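Long-range contacts in putative sporulation-specific glycosylase YdhD (Bacillus subtilis subsp. subtilis str. 168, PDB 3CZ8), which probably hydrolyses glycosidic bonds of a polysaccharide during sporulation, through the family 18 glycosyl hydrolase domain that makes up this chain: residues 120-131 and 164-172; 172-183 and 212-222. The protein carries 1 engineered substitution. All coordinates share one frame; numbering follows the deposited sequence.

Interaction 1 of 2, residues 120-131 and 164-172; sequences EQVSAADRDLFT and RGYDYGGIG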
loop_
_atom_site.group_PDB
_atom_site.type_symbol
_atom_site.label_atom_id
_atom_site.label_comp_id
_atom_site.label_asym_id
_atom_site.label_seq_id
_atom_site.Cartn_x
_atom_site.Cartn_y
_atom_site.Cartn_z
ATOM N N GLU A 120 8.841 0.636 -19.612
ATOM C CA GLU A 120 8.555 -0.780 -19.736
ATOM C C GLU A 120 7.984 -1.103 -21.103
ATOM O O GLU A 120 7.468 -0.213 -21.799
ATOM C CB GLU A 120 7.638 -1.253 -18.616
ATOM C CG GLU A 120 8.330 -1.264 -17.264
ATOM C CD GLU A 120 7.427 -1.724 -16.144
ATOM O OE1 GLU A 120 6.597 -2.635 -16.365
ATOM O OE2 GLU A 120 7.549 -1.167 -15.038
ATOM N N GLN A 121 8.103 -2.379 -21.471
ATOM C CA GLN A 121 7.741 -2.894 -22.796
ATOM C C GLN A 121 8.486 -2.154 -23.912
ATOM O O GLN A 121 7.900 -1.807 -24.942
ATOM C CB GLN A 121 6.217 -2.877 -23.019
ATOM C CG GLN A 121 5.416 -3.778 -22.064
ATOM C CD GLN A 121 3.927 -3.443 -22.056
ATOM O OE1 GLN A 121 3.317 -3.225 -23.106
ATOM N NE2 GLN A 121 3.337 -3.402 -20.866
ATOM N N VAL A 122 9.771 -1.889 -23.681
ATOM C CA VAL A 122 10.637 -1.331 -24.714
ATOM C C VAL A 122 10.851 -2.448 -25.724
ATOM O O VAL A 122 11.305 -3.534 -25.356
ATOM C CB VAL A 122 11.995 -0.808 -24.135
ATOM C CG1 VAL A 122 13.026 -0.556 -25.247
ATOM C CG2 VAL A 122 11.778 0.479 -23.332
ATOM N N SER A 123 10.482 -2.193 -26.980
ATOM C CA SER A 123 10.636 -3.191 -28.042
ATOM C C SER A 123 12.113 -3.530 -28.294
ATOM O O SER A 123 13.001 -2.705 -28.068
ATOM C CB SER A 123 9.920 -2.752 -29.326
ATOM O OG SER A 123 10.562 -1.647 -29.932
ATOM N N ALA A 124 12.355 -4.761 -28.732
ATOM C CA ALA A 124 13.702 -5.295 -28.936
ATOM C C ALA A 124 14.486 -4.609 -30.052
ATOM O O ALA A 124 15.720 -4.636 -30.056
ATOM C CB ALA A 124 13.623 -6.781 -29.211
ATOM N N ALA A 125 13.767 -4.011 -31.002
ATOM C CA ALA A 125 14.388 -3.278 -32.106
ATOM C C ALA A 125 14.961 -1.938 -31.641
ATOM O O ALA A 125 15.866 -1.389 -32.273
ATOM C CB ALA A 125 13.387 -3.057 -33.219
ATOM N N ASP A 126 14.428 -1.437 -30.528
ATOM C CA ASP A 126 14.790 -0.141 -29.972
ATOM C C ASP A 126 15.850 -0.240 -28.880
ATOM O O ASP A 126 15.966 0.667 -28.056
ATOM C CB ASP A 126 13.544 0.519 -29.383
ATOM C CG ASP A 126 12.534 0.920 -30.436
ATOM O OD1 ASP A 126 12.864 0.881 -31.640
ATOM O OD2 ASP A 126 11.405 1.287 -30.049
ATOM N N ARG A 127 16.631 -1.320 -28.896
ATOM C CA ARG A 127 17.550 -1.592 -27.805
ATOM C C ARG A 127 18.767 -0.659 -27.772
ATOM O O ARG A 127 19.121 -0.151 -26.705
ATOM C CB ARG A 127 17.905 -3.087 -27.751
ATOM C CG ARG A 127 19.060 -3.590 -28.595
ATOM C CD ARG A 127 20.197 -4.061 -27.708
ATOM N NE ARG A 127 19.748 -5.015 -26.695
ATOM C CZ ARG A 127 20.534 -5.888 -26.068
ATOM N NH1 ARG A 127 21.832 -5.957 -26.340
ATOM N NH2 ARG A 127 20.012 -6.700 -25.160
ATOM N N ASP A 128 19.367 -0.407 -28.933
ATOM C CA ASP A 128 20.496 0.498 -29.041
ATOM C C ASP A 128 20.039 1.954 -29.009
ATOM O O ASP A 128 20.783 2.835 -28.570
ATOM C CB ASP A 128 21.315 0.175 -30.297
ATOM C CG ASP A 128 22.114 -1.117 -30.155
ATOM O OD1 ASP A 128 22.694 -1.581 -31.161
ATOM O OD2 ASP A 128 22.165 -1.670 -29.032
ATOM N N LEU A 129 18.807 2.194 -29.446
ATOM C CA LEU A 129 18.207 3.528 -29.397
ATOM C C LEU A 129 17.868 3.946 -27.975
ATOM O O LEU A 129 17.944 5.133 -27.635
ATOM C CB LEU A 129 16.954 3.593 -30.275
ATOM C CG LEU A 129 17.139 3.350 -31.777
ATOM C CD1 LEU A 129 15.787 3.216 -32.451
ATOM C CD2 LEU A 129 17.967 4.451 -32.441
ATOM N N PHE A 130 17.488 2.966 -27.156
ATOM C CA PHE A 130 17.211 3.188 -25.736
ATOM C C PHE A 130 18.500 3.527 -24.995
ATOM O O PHE A 130 18.526 4.475 -24.220
ATOM C CB PHE A 130 16.511 1.970 -25.110
ATOM C CG PHE A 130 16.001 2.199 -23.708
ATOM C CD1 PHE A 130 16.019 1.167 -22.778
ATOM C CD2 PHE A 130 15.508 3.440 -23.314
ATOM C CE1 PHE A 130 15.547 1.360 -21.484
ATOM C CE2 PHE A 130 15.051 3.644 -22.017
ATOM C CZ PHE A 130 15.065 2.602 -21.106
ATOM N N THR A 131 19.560 2.761 -25.258
ATOM C CA THR A 131 20.887 3.025 -24.700
ATOM C C THR A 131 21.396 4.420 -25.082
ATOM O O THR A 131 21.904 5.155 -24.228
ATOM C CB THR A 131 21.896 1.946 -25.136
ATOM O OG1 THR A 131 21.362 0.655 -24.826
ATOM C CG2 THR A 131 23.244 2.116 -24.426
ATOM N N ARG A 164 14.784 -8.015 -24.606
ATOM C CA ARG A 164 15.926 -7.764 -25.478
ATOM C C ARG A 164 16.200 -6.266 -25.648
ATOM O O ARG A 164 17.320 -5.875 -25.932
ATOM C CB ARG A 164 15.729 -8.464 -26.832
ATOM C CG ARG A 164 16.929 -9.281 -27.299
ATOM C CD ARG A 164 17.891 -8.450 -28.121
ATOM N NE ARG A 164 19.277 -8.895 -27.975
ATOM C CZ ARG A 164 20.294 -8.466 -28.719
ATOM N NH1 ARG A 164 20.095 -7.580 -29.697
ATOM N NH2 ARG A 164 21.514 -8.934 -28.494
ATOM N N GLY A 165 15.174 -5.441 -25.427
ATOM C CA GLY A 165 15.301 -3.981 -25.428
ATOM C C GLY A 165 16.169 -3.387 -24.319
ATOM O O GLY A 165 16.491 -2.196 -24.346
ATOM N N TYR A 166 16.557 -4.222 -23.353
ATOM C CA TYR A 166 17.339 -3.793 -22.199
ATOM C C TYR A 166 18.742 -4.369 -22.231
ATOM O O TYR A 166 18.996 -5.472 -21.750
ATOM C CB TYR A 166 16.615 -4.151 -20.895
ATOM C CG TYR A 166 15.218 -3.585 -20.846
ATOM C CD1 TYR A 166 15.011 -2.238 -20.552
ATOM C CD2 TYR A 166 14.106 -4.384 -21.122
ATOM C CE1 TYR A 166 13.735 -1.698 -20.516
ATOM C CE2 TYR A 166 12.817 -3.851 -21.093
ATOM C CZ TYR A 166 12.648 -2.505 -20.787
ATOM O OH TYR A 166 11.401 -1.955 -20.749
ATOM N N ASP A 167 19.652 -3.603 -22.822
ATOM C CA ASP A 167 21.056 -3.962 -22.877
ATOM C C ASP A 167 21.697 -3.619 -21.536
ATOM O O ASP A 167 21.975 -2.459 -21.278
ATOM C CB ASP A 167 21.724 -3.184 -24.016
ATOM C CG ASP A 167 23.181 -3.558 -24.222
ATOM O OD1 ASP A 167 23.813 -2.957 -25.115
ATOM O OD2 ASP A 167 23.702 -4.443 -23.508
ATOM N N TYR A 168 21.951 -4.630 -20.704
ATOM C CA TYR A 168 22.519 -4.422 -19.359
ATOM C C TYR A 168 23.895 -3.758 -19.363
ATOM O O TYR A 168 24.167 -2.892 -18.532
ATOM C CB TYR A 168 22.600 -5.743 -18.581
ATOM C CG TYR A 168 21.368 -6.093 -17.751
ATOM C CD1 TYR A 168 20.091 -5.677 -18.126
ATOM C CD2 TYR A 168 21.491 -6.868 -16.601
ATOM C CE1 TYR A 168 18.968 -6.011 -17.362
ATOM C CE2 TYR A 168 20.380 -7.210 -15.839
ATOM C CZ TYR A 168 19.125 -6.783 -16.226
ATOM O OH TYR A 168 18.034 -7.131 -15.467
ATOM N N GLY A 169 24.753 -4.170 -20.295
ATOM C CA GLY A 169 26.119 -3.654 -20.385
ATOM C C GLY A 169 26.150 -2.228 -20.888
ATOM O O GLY A 169 26.934 -1.410 -20.403
ATOM N N GLY A 170 25.286 -1.934 -21.857
ATOM C CA GLY A 170 25.158 -0.592 -22.413
ATOM C C GLY A 170 24.459 0.391 -21.486
ATOM O O GLY A 170 24.826 1.569 -21.436
ATOM N N ILE A 171 23.441 -0.088 -20.773
ATOM C CA ILE A 171 22.717 0.721 -19.781
ATOM C C ILE A 171 23.595 0.950 -18.551
ATOM O O ILE A 171 23.734 2.081 -18.082
ATOM C CB ILE A 171 21.367 0.062 -19.371
ATOM C CG1 ILE A 171 20.357 0.120 -20.525
ATOM C CG2 ILE A 171 20.760 0.727 -18.119
ATOM C CD1 ILE A 171 19.134 -0.771 -20.305
ATOM N N GLY A 172 24.197 -0.125 -18.044
ATOM C CA GLY A 172 25.105 -0.048 -16.897
ATOM C C GLY A 172 26.280 0.900 -17.074
ATOM O O GLY A 172 26.810 1.422 -16.094
HETATM O O HOH W 1 9.400 -4.260 -19.712
HETATM O O HOH W 2 12.158 -5.890 -25.391
HETATM O O HOH W 3 17.741 -6.156 -30.511
HETATM O O HOH W 4 22.931 -1.041 -26.390
HETATM O O HOH W 5 19.186 -0.893 -23.797
#
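R127 meets R164 because its CG stands between the backbone N and the carbonyl carbon (chi1 87°) and its chain bends twice more, laying the guanidinium beside residues 164-167. Y166, with CG anti to its carbonyl carbon (chi1 -55°), sends its ring back toward 120-122. Both segments connect strands to helices in the TIM barrel of a family 18 glycosyl hydrolase, and the first begins at E120, the predicted proton donor, whose OE2 hydrogen-bonds a glycerol probably left from crystallisation. R127 is modelled in two conformers; in the one described, it grips R164 O side-on, through NE at 2.7 Å and NH2 at 2.9 Å, with the oxygen in the guanidinium plane. One face of this group carries the R164 guanidinium, stacked nearly parallel on it (planes 6° apart, centres 3.7 Å apart); D158 forms salt bridges with both arginines and probably offsets their like charges. Over the opposite face lies D167, CB above the centre and the carboxylate turned parallel, so that the long salt bridge from R127 NH1 to D167 OD2 rests on charge and not on an aimed N-H. D167 OD2 also accepts weak N-cap bonds from G169 N and G170 N. Glycine suits position 165, since a side chain there would run into V122 O and S123 O. The flat, largely apolar Y166 ring packs against V122 and, at 3.7 Å from CE1 to CE1, against F130, while its hydroxyl binds F119 O and takes a weak bond from V122 N. T131 suits the helix interface by having two unlike branches: CG2 touches G170 O at 3.4 Å, and OG1 donates at 2.9 Å to a water that also bonds G165 O and D167 N.

Interaction 2 of 2, residues 172-183 and 212-222; sequences GAVVNYMFIMAY and VPSRKIIIGVP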
loop_
_atom_site.group_PDB
_atom_site.type_symbol
_atom_site.label_atom_id
_atom_site.label_comp_id
_atom_site.label_asym_id
_atom_site.label_seq_id
_atom_site.Cartn_x
_atom_site.Cartn_y
_atom_site.Cartn_z
ATOM N N GLY A 172 24.197 -0.125 -18.044
ATOM C CA GLY A 172 25.105 -0.048 -16.897
ATOM C C GLY A 172 26.280 0.900 -17.074
ATOM O O GLY A 172 26.810 1.422 -16.094
ATOM N N ALA A 173 26.674 1.129 -18.327
ATOM C CA ALA A 173 27.762 2.048 -18.656
ATOM C C ALA A 173 27.337 3.512 -18.577
ATOM O O ALA A 173 28.163 4.384 -18.300
ATOM C CB ALA A 173 28.322 1.733 -20.045
ATOM N N VAL A 174 26.058 3.787 -18.827
ATOM C CA VAL A 174 25.587 5.175 -18.892
ATOM C C VAL A 174 24.769 5.662 -17.685
ATOM O O VAL A 174 24.650 6.867 -17.477
ATOM C CB VAL A 174 24.836 5.489 -20.214
ATOM C CG1 VAL A 174 25.739 5.236 -21.401
ATOM C CG2 VAL A 174 23.563 4.667 -20.332
ATOM N N VAL A 175 24.200 4.747 -16.901
ATOM C CA VAL A 175 23.436 5.159 -15.721
ATOM C C VAL A 175 24.317 5.147 -14.475
ATOM O O VAL A 175 25.360 4.487 -14.447
ATOM C CB VAL A 175 22.142 4.311 -15.492
ATOM C CG1 VAL A 175 21.220 4.375 -16.719
ATOM C CG2 VAL A 175 22.473 2.864 -15.095
ATOM N N ASN A 176 23.906 5.895 -13.456
ATOM C CA ASN A 176 24.609 5.884 -12.184
ATOM C C ASN A 176 24.236 4.622 -11.421
ATOM O O ASN A 176 25.091 3.993 -10.807
ATOM C CB ASN A 176 24.276 7.134 -11.355
ATOM C CG ASN A 176 24.762 8.417 -12.005
ATOM O OD1 ASN A 176 24.010 9.099 -12.703
ATOM N ND2 ASN A 176 26.030 8.748 -11.785
ATOM N N TYR A 177 22.947 4.270 -11.453
ATOM C CA TYR A 177 22.440 3.098 -10.734
ATOM C C TYR A 177 21.380 2.328 -11.522
ATOM O O TYR A 177 20.585 2.909 -12.254
ATOM C CB TYR A 177 21.900 3.487 -9.342
ATOM C CG TYR A 177 22.950 4.077 -8.417
ATOM C CD1 TYR A 177 23.812 3.260 -7.693
ATOM C CD2 TYR A 177 23.084 5.459 -8.282
ATOM C CE1 TYR A 177 24.786 3.807 -6.854
ATOM C CE2 TYR A 177 24.048 6.012 -7.457
ATOM C CZ TYR A 177 24.893 5.185 -6.744
ATOM O OH TYR A 177 25.848 5.748 -5.927
ATOM N N MET A 178 21.370 1.011 -11.348
ATOM C CA MET A 178 20.421 0.146 -12.036
ATOM C C MET A 178 19.554 -0.542 -10.998
ATOM O O MET A 178 20.063 -1.275 -10.142
ATOM C CB MET A 178 21.171 -0.881 -12.899
ATOM C CG MET A 178 20.307 -1.856 -13.704
ATOM S SD MET A 178 21.263 -3.050 -14.699
ATOM C CE MET A 178 22.092 -1.929 -15.787
ATOM N N PHE A 179 18.250 -0.271 -11.056
ATOM C CA PHE A 179 17.300 -0.931 -10.174
ATOM C C PHE A 179 16.765 -2.144 -10.922
ATOM O O PHE A 179 16.011 -2.009 -11.886
ATOM C CB PHE A 179 16.124 -0.008 -9.791
ATOM C CG PHE A 179 16.515 1.309 -9.142
ATOM C CD1 PHE A 179 17.717 1.472 -8.456
ATOM C CD2 PHE A 179 15.623 2.381 -9.183
ATOM C CE1 PHE A 179 18.038 2.683 -7.854
ATOM C CE2 PHE A 179 15.934 3.592 -8.579
ATOM C CZ PHE A 179 17.144 3.740 -7.914
ATOM N N ILE A 180 17.158 -3.333 -10.488
ATOM C CA ILE A 180 16.725 -4.544 -11.168
ATOM C C ILE A 180 15.465 -5.050 -10.507
ATOM O O ILE A 180 15.463 -5.359 -9.321
ATOM C CB ILE A 180 17.819 -5.635 -11.189
ATOM C CG1 ILE A 180 19.031 -5.142 -11.982
ATOM C CG2 ILE A 180 17.276 -6.933 -11.800
ATOM C CD1 ILE A 180 20.219 -6.013 -11.833
ATOM N N MET A 181 14.384 -5.112 -11.276
ATOM C CA MET A 181 13.098 -5.505 -10.726
ATOM C C MET A 181 12.974 -7.025 -10.726
ATOM O O MET A 181 12.338 -7.618 -11.600
ATOM C CB MET A 181 11.959 -4.783 -11.460
ATOM C CG MET A 181 12.045 -3.238 -11.393
ATOM S SD MET A 181 11.985 -2.454 -9.743
ATOM C CE MET A 181 13.665 -2.373 -9.265
ATOM N N ALA A 182 13.610 -7.641 -9.728
ATOM C CA ALA A 182 13.779 -9.091 -9.664
ATOM C C ALA A 182 12.580 -9.782 -9.014
ATOM O O ALA A 182 12.666 -10.279 -7.885
ATOM C CB ALA A 182 15.072 -9.440 -8.934
ATOM N N TYR A 183 11.469 -9.806 -9.746
ATOM C CA TYR A 183 10.225 -10.440 -9.305
ATOM C C TYR A 183 9.324 -10.683 -10.503
ATOM O O TYR A 183 9.673 -10.300 -11.623
ATOM C CB TYR A 183 9.491 -9.584 -8.253
ATOM C CG TYR A 183 9.277 -8.135 -8.634
ATOM C CD1 TYR A 183 8.217 -7.756 -9.455
ATOM C CD2 TYR A 183 10.126 -7.140 -8.158
ATOM C CE1 TYR A 183 8.024 -6.430 -9.813
ATOM C CE2 TYR A 183 9.933 -5.808 -8.505
ATOM C CZ TYR A 183 8.881 -5.465 -9.332
ATOM O OH TYR A 183 8.681 -4.151 -9.681
ATOM N N VAL A 212 28.013 -5.113 -15.392
ATOM C CA VAL A 212 27.849 -3.826 -14.695
ATOM C C VAL A 212 28.684 -3.848 -13.403
ATOM O O VAL A 212 28.735 -4.882 -12.748
ATOM C CB VAL A 212 26.344 -3.567 -14.322
ATOM C CG1 VAL A 212 26.118 -2.130 -13.892
ATOM C CG2 VAL A 212 25.404 -3.894 -15.489
ATOM N N PRO A 213 29.353 -2.722 -13.046
ATOM C CA PRO A 213 29.963 -2.612 -11.714
ATOM C C PRO A 213 28.956 -2.864 -10.598
ATOM O O PRO A 213 27.835 -2.342 -10.644
ATOM C CB PRO A 213 30.468 -1.165 -11.669
ATOM C CG PRO A 213 30.686 -0.804 -13.074
ATOM C CD PRO A 213 29.627 -1.522 -13.863
ATOM N N SER A 214 29.367 -3.668 -9.617
ATOM C CA SER A 214 28.485 -4.159 -8.557
ATOM C C SER A 214 27.852 -3.077 -7.674
ATOM O O SER A 214 26.738 -3.254 -7.177
ATOM C CB SER A 214 29.211 -5.198 -7.707
ATOM O OG SER A 214 29.478 -6.364 -8.478
ATOM N N ARG A 215 28.538 -1.950 -7.518
ATOM C CA ARG A 215 28.031 -0.853 -6.698
ATOM C C ARG A 215 26.919 -0.037 -7.378
ATOM O O ARG A 215 26.341 0.861 -6.762
ATOM C CB ARG A 215 29.179 0.059 -6.247
ATOM C CG ARG A 215 29.668 1.047 -7.301
ATOM C CD ARG A 215 30.351 2.237 -6.644
ATOM N NE ARG A 215 29.956 3.487 -7.284
ATOM C CZ ARG A 215 29.035 4.320 -6.806
ATOM N NH1 ARG A 215 28.745 5.433 -7.466
ATOM N NH2 ARG A 215 28.410 4.054 -5.665
ATOM N N LYS A 216 26.644 -0.337 -8.648
ATOM C CA LYS A 216 25.535 0.276 -9.382
ATOM C C LYS A 216 24.244 -0.553 -9.307
ATOM O O LYS A 216 23.203 -0.119 -9.799
ATOM C CB LYS A 216 25.901 0.440 -10.862
ATOM C CG LYS A 216 27.067 1.357 -11.161
ATOM C CD LYS A 216 27.091 1.678 -12.645
ATOM C CE LYS A 216 28.095 2.763 -12.952
ATOM N NZ LYS A 216 27.900 3.317 -14.313
ATOM N N ILE A 217 24.320 -1.729 -8.688
ATOM C CA ILE A 217 23.239 -2.713 -8.746
ATOM C C ILE A 217 22.353 -2.703 -7.499
ATOM O O ILE A 217 22.829 -2.937 -6.388
ATOM C CB ILE A 217 23.788 -4.152 -8.986
ATOM C CG1 ILE A 217 24.640 -4.207 -10.262
ATOM C CG2 ILE A 217 22.648 -5.161 -9.065
ATOM C CD1 ILE A 217 25.420 -5.511 -10.446
ATOM N N ILE A 218 21.064 -2.447 -7.706
ATOM C CA ILE A 218 20.075 -2.507 -6.638
ATOM C C ILE A 218 19.075 -3.604 -7.001
ATOM O O ILE A 218 18.502 -3.583 -8.089
ATOM C CB ILE A 218 19.368 -1.132 -6.430
ATOM C CG1 ILE A 218 20.335 -0.094 -5.839
ATOM C CG2 ILE A 218 18.154 -1.256 -5.520
ATOM C CD1 ILE A 218 21.051 0.776 -6.851
ATOM N N ILE A 219 18.901 -4.579 -6.109
ATOM C CA ILE A 219 17.908 -5.642 -6.316
ATOM C C ILE A 219 16.536 -5.248 -5.737
ATOM O O ILE A 219 16.351 -5.195 -4.522
ATOM C CB ILE A 219 18.388 -7.014 -5.757
ATOM C CG1 ILE A 219 19.771 -7.399 -6.318
ATOM C CG2 ILE A 219 17.353 -8.115 -6.020
ATOM C CD1 ILE A 219 19.856 -7.534 -7.854
ATOM N N GLY A 220 15.590 -4.949 -6.621
ATOM C CA GLY A 220 14.219 -4.641 -6.215
ATOM C C GLY A 220 13.469 -5.881 -5.756
ATOM O O GLY A 220 13.561 -6.932 -6.384
ATOM N N VAL A 221 12.735 -5.757 -4.650
ATOM C CA VAL A 221 11.933 -6.867 -4.113
ATOM C C VAL A 221 10.455 -6.766 -4.571
ATOM O O VAL A 221 10.011 -5.679 -4.968
ATOM C CB VAL A 221 12.054 -6.975 -2.564
ATOM C CG1 VAL A 221 13.521 -7.159 -2.128
ATOM C CG2 VAL A 221 11.390 -5.801 -1.861
ATOM N N PRO A 222 9.704 -7.897 -4.556
ATOM C CA PRO A 222 8.307 -7.887 -5.019
ATOM C C PRO A 222 7.394 -6.895 -4.304
ATOM O O PRO A 222 7.503 -6.694 -3.095
ATOM C CB PRO A 222 7.826 -9.311 -4.732
ATOM C CG PRO A 222 9.043 -10.120 -4.689
ATOM C CD PRO A 222 10.116 -9.255 -4.144
HETATM O O HOH W 6 13.574 -9.637 -5.389
#
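K216 sets CG anti to its carbonyl carbon (chi1 -63°) and runs extended from there past N176, placing NZ to donate to G172 O and V175 O at 2.8 Å each, nearly in line with both C=O bonds. A long, flexible lysine fits here because its methylenes pack on N176 O while its ammonium group ties together the turn between helix 168-174 and strand 177-181. A methionine in its place would probably leave both carbonyls without this donor and the turn less firmly tied to 212-222. Beside it, R215 NH2 bonds Y177 OH at 3.1 Å, with the guanidinium almost perpendicular to the phenol ring (85°). Next come the strands themselves, parallel and laced by M178 N to K216 O (2.7 Å), I218 N to M178 O, I180 N to I218 O and G220 N to I180 O. I218 lies side by side with F179, its CD1 at the ring edge, 3.7 Å from F179 CE1. The opposite sheet face carries M178, I180, I217 and I219, the three isoleucines packing against helix 198-208. Glycine suits position 220, as a side chain there would strike M181 CE; the M181 side chain comes within about 6 Å of E120. Outside this pair, strands 147-153 and 302-310 continue the sheet. Strand 177-181, helix 198-208 and strand 217-220 thus form a beta-alpha-beta unit of the TIM barrel.

In the fold
Interaction 2 is the more buried of the two and belongs to the barrel wall, where adjoining parallel strands trade backbone hydrogen bonds and branched aliphatic side chains fill the space toward helix 198-208. Interaction 1 lies further from the centre of the chain, where two strand-to-helix connections meet, and relies on arginine, aspartate and ordered waters, whereas interaction 2 keeps its charged side chains, R215 and K216, just before strand 217-220. Helix 168-174 serves both: its start takes part in interaction 1, and G172, shared by the two, leads into interaction 2. Their centres are about 14 Å apart, yet they touch through packing, with M178 CE lying against I171 CG2.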